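Local coordinates for uncharacterized novel protein (Burkholderia pseudomallei K96243, PDB 3FJV), which is of unknown function and belongs to the DUF3501 family, pairing a bundle of helices with an antiparallel beta-sheet domain in a two-chain assembly, at residues 13-18 with 55-60; 21-26 with 51-56; 106-111 with 172-177. One frame throughout, in Å; residues are numbered along the deposited sequence.

How the contacts relate
Contact 1 and contact 2 are two levels of one interface, between helix 12-30 and helix 48-62. Their centres lie about 8 Å apart, and they share Ile55 and His56. They also touch directly: Tyr15 OH of contact 1 lies 3.2 Å from Tyr53 CE1 of contact 2, and Glu57 OE2 lies 3.3 Å from His23 CE1. Contact 3 is separate. It lies on the other side of the chain's centre, where the end of helix 98-107 meets the lead-in to strand 176-180. Its centre is about 37 Å from that of contact 1 and about 31 Å from that of contact 2. The function is unknown, and no site can be assigned to any of the contacts.

Contact 1 of 3, residues 13-18 with 55-60; sequences EAYAKV and IHEMLH
Tyr15 and His56 meet where segments 13-18 and 55-60, on helices 12-30 and 48-62, cross at -109°, with their axes 10.3 Å apart at the closest. This is helix-helix packing centred on one buried tyrosine. The Tyr15 side chain extends anti to its own N (chi1 -176°), and this carries the ring across to the second helix. His56 CB sits over the centre of one ring face, a CH-pi contact 3.5 Å from the centroid. The imidazole of His56 continues past the rim. The two rings are offset, their planes 27° apart, with little of one over the other. His56 NE2 is held by the backbone N of Leu10.

At the far end of the ring, Tyr15 OH donates to Glu57 OE2. The Glu57 chain is bent at chi2, which turns its carboxylate back to the hydroxyl although CB points away from helix 12-30. Its other oxygen, OE1, makes a salt bridge with Arg19, so both oxygens are engaged. His60 adds a further touch: its ring edge, at CE1, meets Ala16 CB at 4.0 Å. The Tyr15 OH to Glu57 OE2 bond is 2.7 Å long, lies near the ring plane and uses the anti lone pair of OE2.

Contact 2 of 3, residues 21-26 with 51-56; sequences QEHARV and IRYQIH
Tyr53 reaches from helix 48-62 to both His23 and Val26 on helix 12-30. The axes of 21-26 and 51-56 run at 149°, close to antiparallel, and approach to 10.9 Å. The tyrosine side chain leaves its helix anti to the backbone N (chi1 175°), which carries the ring across to Val26 and His23.

The apolar part is the packing of Val26 on Tyr53. Both methyls lie against the start of the ring. CG1 is over one face, offset toward the rim, and makes a CH-pi contact 4.1 Å from the centroid. CG2 comes within 3.7 Å of Tyr53 CD1.

One direct hydrogen bond crosses the contact. His23 ND1 and Tyr53 OH are 2.5 Å apart, a very short bond. Each ring offers its edge to the other, and their planes stand 82° apart. A water also links Tyr53 OH to the backbone O of His23.

The charged part lies on another side of the contact. Arg25 and Glu22 form a two-point salt bridge, NE to OE1 and NH2 to OE2, each 2.9 Å. Glu22 OE2 also accepts from two waters. One bridges to His56 ND1 and the other to Arg52 NH1, so the carboxylate reaches helix 48-62 through solvent. Arg52 NH1 is 4.4 Å from Arg25 NH2, and the carboxylate near both probably offsets their like charge. Arg52 NE is held by Ser8 O, while His56 CE1 lies over the centre of the guanidinium face.

The whole is a near-antiparallel helix pair with an aromatic and aliphatic centre and a water-bridged polar flank, within the helical part of the protein.

Contact 3 of 3, residues 106-111 with 172-177; sequences ARLVGI and PHYPIQ
Arg107 and His173 make the outer part of this contact. Arg107 CG lies over one face of the imidazole, offset toward the rim, in a CH-pi contact 3.9 Å from the centroid. The aliphatic part of the arginine does the touching. The guanidinium plane is turned 70° from the ring.

Deeper in, Tyr174 meets two aliphatic side chains. Ile111 CD1 comes to 3.5 Å from Tyr174 CB, and Leu108 CD2 reaches the same carbon at 4.0 Å. Ile111 extends its CG1 branch anti to the backbone N (chi1 -163°), which brings CD1 to the base of the tyrosine. No direct hydrogen bond joins the two segments. A water does so instead, accepting from Arg107 NE at 2.8 Å and donating to His173 O at 2.9 Å.

Further out, the polar ends are fixed by other residues. Arg107 NH1 forms a salt bridge with Glu62 of the second subunit. Tyr174 OH bonds to Ile37 O and His40 N at the hairpin of strands 34-37 and 41-45. Val109 O accepts from His171 NE2.

The backbone sets Leu108 and Ile111 in place. Leu108 leaves the helix and starts a type II beta turn that ends at Ile111, with Gly110 at positive phi. The contact thus joins a helix-ending turn to the loop that leads into strand 176-180, an outermost strand, within this chain, of the antiparallel sheet.

Contact 1 of 3, residues 13-18 with 55-60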
loop_
_atom_site.group_PDB
_atom_site.type_symbol
_atom_site.label_atom_id
_atom_site.label_comp_id
_atom_site.label_asym_id
_atom_site.label_seq_id
_atom_site.Cartn_x
_atom_site.Cartn_y
_atom_site.Cartn_z
ATOM N N GLU A 13 8.795 -21.289 -17.023
ATOM C CA GLU A 13 9.218 -21.421 -18.393
ATOM C C GLU A 13 8.065 -21.328 -19.387
ATOM O O GLU A 13 8.184 -20.661 -20.426
ATOM C CB GLU A 13 9.944 -22.781 -18.560
ATOM C CG GLU A 13 10.217 -23.163 -19.990
ATOM C CD GLU A 13 10.922 -24.495 -20.141
ATOM O OE1 GLU A 13 11.248 -25.154 -19.127
ATOM O OE2 GLU A 13 11.133 -24.867 -21.308
ATOM N N ALA A 14 6.984 -22.052 -19.099
ATOM C CA ALA A 14 5.837 -22.082 -19.983
ATOM C C ALA A 14 5.143 -20.707 -19.962
ATOM O O ALA A 14 4.744 -20.210 -21.018
ATOM C CB ALA A 14 4.866 -23.208 -19.596
ATOM N N TYR A 15 5.018 -20.070 -18.791
ATOM C CA TYR A 15 4.398 -18.717 -18.776
ATOM C C TYR A 15 5.204 -17.677 -19.545
ATOM O O TYR A 15 4.640 -16.862 -20.286
ATOM C CB TYR A 15 4.082 -18.215 -17.345
ATOM C CG TYR A 15 3.374 -16.893 -17.355
ATOM C CD1 TYR A 15 2.040 -16.809 -17.767
ATOM C CD2 TYR A 15 4.005 -15.723 -16.976
ATOM C CE1 TYR A 15 1.382 -15.619 -17.805
ATOM C CE2 TYR A 15 3.338 -14.502 -17.017
ATOM C CZ TYR A 15 2.023 -14.466 -17.434
ATOM O OH TYR A 15 1.340 -13.269 -17.464
ATOM N N ALA A 16 6.533 -17.694 -19.388
ATOM C CA ALA A 16 7.356 -16.697 -20.034
ATOM C C ALA A 16 7.184 -16.781 -21.528
ATOM O O ALA A 16 7.186 -15.762 -22.177
ATOM C CB ALA A 16 8.910 -16.830 -19.638
ATOM N N LYS A 17 7.015 -17.996 -22.054
ATOM C CA LYS A 17 6.762 -18.199 -23.487
ATOM C C LYS A 17 5.443 -17.575 -23.950
ATOM O O LYS A 17 5.363 -17.123 -25.087
ATOM C CB LYS A 17 6.828 -19.689 -23.869
ATOM C CG LYS A 17 8.273 -20.229 -23.914
ATOM C CD LYS A 17 8.347 -21.757 -24.048
ATOM C CE LYS A 17 9.712 -22.245 -24.559
ATOM N NZ LYS A 17 10.835 -22.235 -23.582
ATOM N N VAL A 18 4.429 -17.480 -23.083
ATOM C CA VAL A 18 3.153 -16.888 -23.526
ATOM C C VAL A 18 2.844 -15.504 -22.892
ATOM O O VAL A 18 1.754 -14.978 -23.054
ATOM C CB VAL A 18 1.947 -17.871 -23.306
ATOM C CG1 VAL A 18 2.076 -19.135 -24.201
ATOM C CG2 VAL A 18 1.732 -18.247 -21.814
ATOM N N ILE A 55 -1.418 -14.384 -10.495
ATOM C CA ILE A 55 -0.519 -15.387 -9.890
ATOM C C ILE A 55 0.652 -15.648 -10.817
ATOM O O ILE A 55 1.811 -15.614 -10.411
ATOM C CB ILE A 55 -1.230 -16.710 -9.505
ATOM C CG1 ILE A 55 -2.285 -16.483 -8.421
ATOM C CG2 ILE A 55 -0.193 -17.744 -9.027
ATOM C CD1 ILE A 55 -3.310 -17.598 -8.371
ATOM N N HIS A 56 0.370 -15.850 -12.093
ATOM C CA HIS A 56 1.442 -16.039 -13.052
ATOM C C HIS A 56 2.445 -14.854 -13.028
ATOM O O HIS A 56 3.683 -15.040 -13.047
ATOM C CB HIS A 56 0.857 -16.223 -14.455
ATOM C CG HIS A 56 0.307 -17.598 -14.736
ATOM N ND1 HIS A 56 -0.698 -17.804 -15.651
ATOM C CD2 HIS A 56 0.687 -18.823 -14.313
ATOM C CE1 HIS A 56 -0.914 -19.105 -15.782
ATOM N NE2 HIS A 56 -0.084 -19.745 -14.992
ATOM N N GLU A 57 1.909 -13.648 -12.979
ATOM C CA GLU A 57 2.700 -12.434 -12.959
ATOM C C GLU A 57 3.583 -12.333 -11.697
ATOM O O GLU A 57 4.794 -12.090 -11.781
ATOM C CB GLU A 57 1.784 -11.202 -13.116
ATOM C CG GLU A 57 1.377 -10.862 -14.578
ATOM C CD GLU A 57 2.568 -10.540 -15.436
ATOM O OE1 GLU A 57 3.265 -9.554 -15.120
ATOM O OE2 GLU A 57 2.851 -11.289 -16.386
HETATM N N MSE A 58 3.004 -12.640 -10.554
HETATM C CA MSE A 58 3.778 -12.645 -9.335
HETATM C C MSE A 58 4.923 -13.657 -9.368
HETATM O O MSE A 58 6.066 -13.318 -9.050
HETATM C CB MSE A 58 2.899 -12.955 -8.117
HETATM C CG MSE A 58 3.667 -12.917 -6.727
HETATM SE SE MSE A 58 4.094 -11.197 -6.048
HETATM C CE MSE A 58 2.533 -10.886 -4.895
ATOM N N LEU A 59 4.591 -14.892 -9.728
ATOM C CA LEU A 59 5.583 -15.944 -9.858
ATOM C C LEU A 59 6.686 -15.561 -10.844
ATOM O O LEU A 59 7.875 -15.758 -10.546
ATOM C CB LEU A 59 4.937 -17.274 -10.243
ATOM C CG LEU A 59 3.860 -17.826 -9.294
ATOM C CD1 LEU A 59 3.173 -19.081 -9.874
ATOM C CD2 LEU A 59 4.411 -18.077 -7.880
ATOM N N HIS A 60 6.310 -14.966 -11.972
ATOM C CA HIS A 60 7.275 -14.580 -13.008
ATOM C C HIS A 60 8.293 -13.512 -12.519
ATOM O O HIS A 60 9.540 -13.676 -12.632
ATOM C CB HIS A 60 6.560 -14.067 -14.251
ATOM C CG HIS A 60 7.504 -13.573 -15.332
ATOM N ND1 HIS A 60 8.084 -14.416 -16.247
ATOM C CD2 HIS A 60 7.987 -12.337 -15.609
ATOM C CE1 HIS A 60 8.882 -13.722 -17.048
ATOM N NE2 HIS A 60 8.834 -12.457 -16.687
#

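Contact 2 of 3, residues 21-26 with 51-56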
loop_
_atom_site.group_PDB
_atom_site.type_symbol
_atom_site.label_atom_id
_atom_site.label_comp_id
_atom_site.label_asym_id
_atom_site.label_seq_id
_atom_site.Cartn_x
_atom_site.Cartn_y
_atom_site.Cartn_z
ATOM N N GLN A 21 1.465 -12.478 -24.945
ATOM C CA GLN A 21 0.136 -12.834 -25.427
ATOM C C GLN A 21 -0.922 -12.803 -24.316
ATOM O O GLN A 21 -2.079 -12.374 -24.515
ATOM C CB GLN A 21 0.267 -14.218 -26.071
ATOM C CG GLN A 21 -0.953 -14.785 -26.746
ATOM C CD GLN A 21 -0.659 -16.134 -27.427
ATOM O OE1 GLN A 21 -0.188 -17.082 -26.787
ATOM N NE2 GLN A 21 -0.956 -16.222 -28.724
ATOM N N GLU A 22 -0.526 -13.250 -23.132
ATOM C CA GLU A 22 -1.396 -13.216 -21.977
ATOM C C GLU A 22 -1.727 -11.795 -21.515
ATOM O O GLU A 22 -2.895 -11.548 -21.137
ATOM C CB GLU A 22 -0.785 -14.009 -20.821
ATOM C CG GLU A 22 -0.735 -15.523 -21.066
ATOM C CD GLU A 22 -2.123 -16.128 -21.163
ATOM O OE1 GLU A 22 -2.668 -16.182 -22.294
ATOM O OE2 GLU A 22 -2.643 -16.568 -20.127
ATOM N N HIS A 23 -0.744 -10.886 -21.506
ATOM C CA HIS A 23 -1.024 -9.475 -21.116
ATOM C C HIS A 23 -2.190 -8.985 -21.993
ATOM O O HIS A 23 -3.147 -8.434 -21.480
ATOM C CB HIS A 23 0.157 -8.451 -21.336
ATOM C CG HIS A 23 1.414 -8.658 -20.506
ATOM N ND1 HIS A 23 1.421 -8.845 -19.141
ATOM C CD2 HIS A 23 2.726 -8.570 -20.868
ATOM C CE1 HIS A 23 2.670 -8.928 -18.700
ATOM N NE2 HIS A 23 3.487 -8.736 -19.728
ATOM N N ALA A 24 -2.092 -9.165 -23.318
ATOM C CA ALA A 24 -3.158 -8.758 -24.273
ATOM C C ALA A 24 -4.504 -9.510 -24.069
ATOM O O ALA A 24 -5.582 -8.891 -24.065
ATOM C CB ALA A 24 -2.692 -8.845 -25.752
ATOM N N ARG A 25 -4.446 -10.808 -23.877
ATOM C CA ARG A 25 -5.660 -11.598 -23.668
ATOM C C ARG A 25 -6.402 -11.117 -22.430
ATOM O O ARG A 25 -7.641 -10.977 -22.416
ATOM C CB ARG A 25 -5.333 -13.079 -23.521
ATOM C CG ARG A 25 -6.547 -13.966 -23.565
ATOM C CD ARG A 25 -6.181 -15.419 -23.548
ATOM N NE ARG A 25 -5.541 -15.836 -22.302
ATOM C CZ ARG A 25 -6.205 -16.232 -21.212
ATOM N NH1 ARG A 25 -7.527 -16.241 -21.191
ATOM N NH2 ARG A 25 -5.527 -16.613 -20.136
ATOM N N VAL A 26 -5.668 -10.845 -21.375
ATOM C CA VAL A 26 -6.277 -10.494 -20.105
ATOM C C VAL A 26 -6.795 -9.046 -20.126
ATOM O O VAL A 26 -7.868 -8.760 -19.617
ATOM C CB VAL A 26 -5.270 -10.762 -18.936
ATOM C CG1 VAL A 26 -5.717 -10.138 -17.616
ATOM C CG2 VAL A 26 -4.988 -12.276 -18.816
ATOM N N ILE A 51 -7.420 -13.783 -11.966
ATOM C CA ILE A 51 -6.666 -14.284 -10.798
ATOM C C ILE A 51 -5.443 -15.117 -11.252
ATOM O O ILE A 51 -4.336 -14.879 -10.800
ATOM C CB ILE A 51 -7.581 -15.063 -9.790
ATOM C CG1 ILE A 51 -8.676 -14.126 -9.240
ATOM C CG2 ILE A 51 -6.697 -15.570 -8.583
ATOM C CD1 ILE A 51 -9.833 -14.832 -8.493
ATOM N N ARG A 52 -5.651 -16.059 -12.173
ATOM C CA ARG A 52 -4.578 -16.876 -12.753
ATOM C C ARG A 52 -3.443 -16.022 -13.330
ATOM O O ARG A 52 -2.257 -16.307 -13.084
ATOM C CB ARG A 52 -5.174 -17.816 -13.793
ATOM C CG ARG A 52 -4.316 -18.893 -14.328
ATOM C CD ARG A 52 -5.163 -20.034 -14.891
ATOM N NE ARG A 52 -4.302 -21.027 -15.508
ATOM C CZ ARG A 52 -3.836 -20.975 -16.750
ATOM N NH1 ARG A 52 -4.229 -20.016 -17.586
ATOM N NH2 ARG A 52 -2.983 -21.890 -17.181
ATOM N N TYR A 53 -3.805 -14.965 -14.028
ATOM C CA TYR A 53 -2.854 -14.002 -14.548
ATOM C C TYR A 53 -2.055 -13.321 -13.435
ATOM O O TYR A 53 -0.834 -13.240 -13.500
ATOM C CB TYR A 53 -3.583 -12.937 -15.347
ATOM C CG TYR A 53 -2.716 -11.810 -15.843
ATOM C CD1 TYR A 53 -1.818 -12.020 -16.876
ATOM C CD2 TYR A 53 -2.792 -10.542 -15.303
ATOM C CE1 TYR A 53 -0.990 -11.013 -17.352
ATOM C CE2 TYR A 53 -1.997 -9.482 -15.815
ATOM C CZ TYR A 53 -1.102 -9.733 -16.830
ATOM O OH TYR A 53 -0.314 -8.742 -17.370
ATOM N N GLN A 54 -2.736 -12.835 -12.398
ATOM C CA GLN A 54 -2.004 -12.188 -11.359
ATOM C C GLN A 54 -1.001 -13.146 -10.724
ATOM O O GLN A 54 0.098 -12.725 -10.362
ATOM C CB GLN A 54 -2.949 -11.607 -10.297
ATOM C CG GLN A 54 -3.580 -10.299 -10.742
ATOM C CD GLN A 54 -4.708 -9.863 -9.855
ATOM O OE1 GLN A 54 -5.918 -10.044 -10.190
ATOM N NE2 GLN A 54 -4.356 -9.319 -8.723
ATOM N N ILE A 55 -1.418 -14.384 -10.495
ATOM C CA ILE A 55 -0.519 -15.387 -9.890
ATOM C C ILE A 55 0.652 -15.648 -10.817
ATOM O O ILE A 55 1.811 -15.614 -10.411
ATOM C CB ILE A 55 -1.230 -16.710 -9.505
ATOM C CG1 ILE A 55 -2.285 -16.483 -8.421
ATOM C CG2 ILE A 55 -0.193 -17.744 -9.027
ATOM C CD1 ILE A 55 -3.310 -17.598 -8.371
ATOM N N HIS A 56 0.370 -15.850 -12.093
ATOM C CA HIS A 56 1.442 -16.039 -13.052
ATOM C C HIS A 56 2.445 -14.854 -13.028
ATOM O O HIS A 56 3.683 -15.040 -13.047
ATOM C CB HIS A 56 0.857 -16.223 -14.455
ATOM C CG HIS A 56 0.307 -17.598 -14.736
ATOM N ND1 HIS A 56 -0.698 -17.804 -15.651
ATOM C CD2 HIS A 56 0.687 -18.823 -14.313
ATOM C CE1 HIS A 56 -0.914 -19.105 -15.782
ATOM N NE2 HIS A 56 -0.084 -19.745 -14.992
HETATM O O HOH W 1 -2.315 -16.238 -17.242
HETATM O O HOH W 2 -2.418 -19.406 -19.851
HETATM O O HOH W 3 -2.508 -7.227 -18.909
#

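Contact 3 of 3, residues 106-111 with 172-177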
loop_
_atom_site.group_PDB
_atom_site.type_symbol
_atom_site.label_atom_id
_atom_site.label_comp_id
_atom_site.label_asym_id
_atom_site.label_seq_id
_atom_site.Cartn_x
_atom_site.Cartn_y
_atom_site.Cartn_z
ATOM N N ALA A 106 -5.845 9.563 3.559
ATOM C CA ALA A 106 -6.301 9.988 4.887
ATOM C C ALA A 106 -7.758 10.405 4.893
ATOM O O ALA A 106 -8.550 9.978 5.759
ATOM C CB ALA A 106 -5.418 11.155 5.438
ATOM N N ARG A 107 -8.107 11.264 3.941
ATOM C CA ARG A 107 -9.470 11.791 3.833
ATOM C C ARG A 107 -10.492 10.677 3.555
ATOM O O ARG A 107 -11.643 10.751 3.989
ATOM C CB ARG A 107 -9.487 12.818 2.718
ATOM C CG ARG A 107 -10.775 13.539 2.489
ATOM C CD ARG A 107 -10.559 14.698 1.507
ATOM N NE ARG A 107 -10.091 14.255 0.178
ATOM C CZ ARG A 107 -8.859 14.433 -0.325
ATOM N NH1 ARG A 107 -7.887 15.049 0.359
ATOM N NH2 ARG A 107 -8.583 13.981 -1.541
ATOM N N LEU A 108 -10.044 9.654 2.841
ATOM C CA LEU A 108 -10.897 8.542 2.388
ATOM C C LEU A 108 -10.845 7.313 3.275
ATOM O O LEU A 108 -11.362 6.255 2.911
ATOM C CB LEU A 108 -10.518 8.169 0.962
ATOM C CG LEU A 108 -10.785 9.260 -0.083
ATOM C CD1 LEU A 108 -10.471 8.724 -1.447
ATOM C CD2 LEU A 108 -12.188 9.780 -0.046
ATOM N N VAL A 109 -10.276 7.436 4.475
ATOM C CA VAL A 109 -10.246 6.292 5.389
ATOM C C VAL A 109 -11.636 5.633 5.491
ATOM O O VAL A 109 -12.671 6.292 5.610
ATOM C CB VAL A 109 -9.755 6.708 6.795
ATOM C CG1 VAL A 109 -10.660 7.772 7.346
ATOM C CG2 VAL A 109 -9.685 5.495 7.711
ATOM N N GLY A 110 -11.658 4.319 5.379
ATOM C CA GLY A 110 -12.907 3.565 5.508
ATOM C C GLY A 110 -13.746 3.541 4.239
ATOM O O GLY A 110 -14.814 2.960 4.228
ATOM N N ILE A 111 -13.263 4.127 3.154
ATOM C CA ILE A 111 -14.042 4.102 1.885
ATOM C C ILE A 111 -14.338 2.698 1.369
ATOM O O ILE A 111 -15.388 2.451 0.780
ATOM C CB ILE A 111 -13.366 4.954 0.774
ATOM C CG1 ILE A 111 -14.368 5.236 -0.340
ATOM C CG2 ILE A 111 -12.067 4.303 0.241
ATOM C CD1 ILE A 111 -13.918 6.325 -1.319
ATOM N N PRO A 172 -18.633 10.102 3.040
ATOM C CA PRO A 172 -18.862 11.549 3.044
ATOM C C PRO A 172 -17.908 12.350 2.228
ATOM O O PRO A 172 -18.303 13.384 1.723
ATOM C CB PRO A 172 -18.722 11.922 4.526
ATOM C CG PRO A 172 -19.170 10.702 5.217
ATOM C CD PRO A 172 -18.488 9.611 4.409
ATOM N N HIS A 173 -16.667 11.906 2.089
ATOM C CA HIS A 173 -15.727 12.590 1.166
ATOM C C HIS A 173 -15.653 12.000 -0.250
ATOM O O HIS A 173 -14.800 12.412 -1.017
ATOM C CB HIS A 173 -14.326 12.669 1.777
ATOM C CG HIS A 173 -14.300 13.455 3.047
ATOM N ND1 HIS A 173 -14.261 14.834 3.060
ATOM C CD2 HIS A 173 -14.394 13.068 4.341
ATOM C CE1 HIS A 173 -14.292 15.262 4.311
ATOM N NE2 HIS A 173 -14.378 14.215 5.108
ATOM N N TYR A 174 -16.533 11.052 -0.578
ATOM C CA TYR A 174 -16.598 10.490 -1.938
ATOM C C TYR A 174 -18.008 10.002 -2.275
ATOM O O TYR A 174 -18.229 8.821 -2.589
ATOM C CB TYR A 174 -15.553 9.372 -2.114
ATOM C CG TYR A 174 -15.105 9.175 -3.545
ATOM C CD1 TYR A 174 -14.069 9.919 -4.077
ATOM C CD2 TYR A 174 -15.705 8.206 -4.372
ATOM C CE1 TYR A 174 -13.664 9.752 -5.425
ATOM C CE2 TYR A 174 -15.301 8.040 -5.711
ATOM C CZ TYR A 174 -14.269 8.788 -6.212
ATOM O OH TYR A 174 -13.858 8.602 -7.511
ATOM N N PRO A 175 -18.979 10.919 -2.222
ATOM C CA PRO A 175 -20.375 10.586 -2.530
ATOM C C PRO A 175 -20.598 10.293 -4.025
ATOM O O PRO A 175 -20.362 11.164 -4.855
ATOM C CB PRO A 175 -21.125 11.862 -2.144
ATOM C CG PRO A 175 -20.127 12.950 -2.250
ATOM C CD PRO A 175 -18.831 12.327 -1.820
ATOM N N ILE A 176 -20.988 9.061 -4.359
ATOM C CA ILE A 176 -21.289 8.691 -5.745
ATOM C C ILE A 176 -22.689 8.094 -5.754
ATOM O O ILE A 176 -22.938 7.035 -5.169
ATOM C CB ILE A 176 -20.262 7.670 -6.333
ATOM C CG1 ILE A 176 -18.821 8.182 -6.239
ATOM C CG2 ILE A 176 -20.622 7.277 -7.791
ATOM C CD1 ILE A 176 -18.554 9.493 -6.954
ATOM N N GLN A 177 -23.611 8.777 -6.433
ATOM C CA GLN A 177 -24.940 8.262 -6.610
ATOM C C GLN A 177 -24.891 6.957 -7.371
ATOM O O GLN A 177 -24.188 6.857 -8.370
ATOM C CB GLN A 177 -25.782 9.247 -7.438
ATOM C CG GLN A 177 -26.293 10.454 -6.705
ATOM C CD GLN A 177 -27.777 10.352 -6.468
ATOM O OE1 GLN A 177 -28.570 10.229 -7.420
ATOM N NE2 GLN A 177 -28.170 10.384 -5.198
HETATM O O HOH W 4 -12.156 13.498 -1.523
#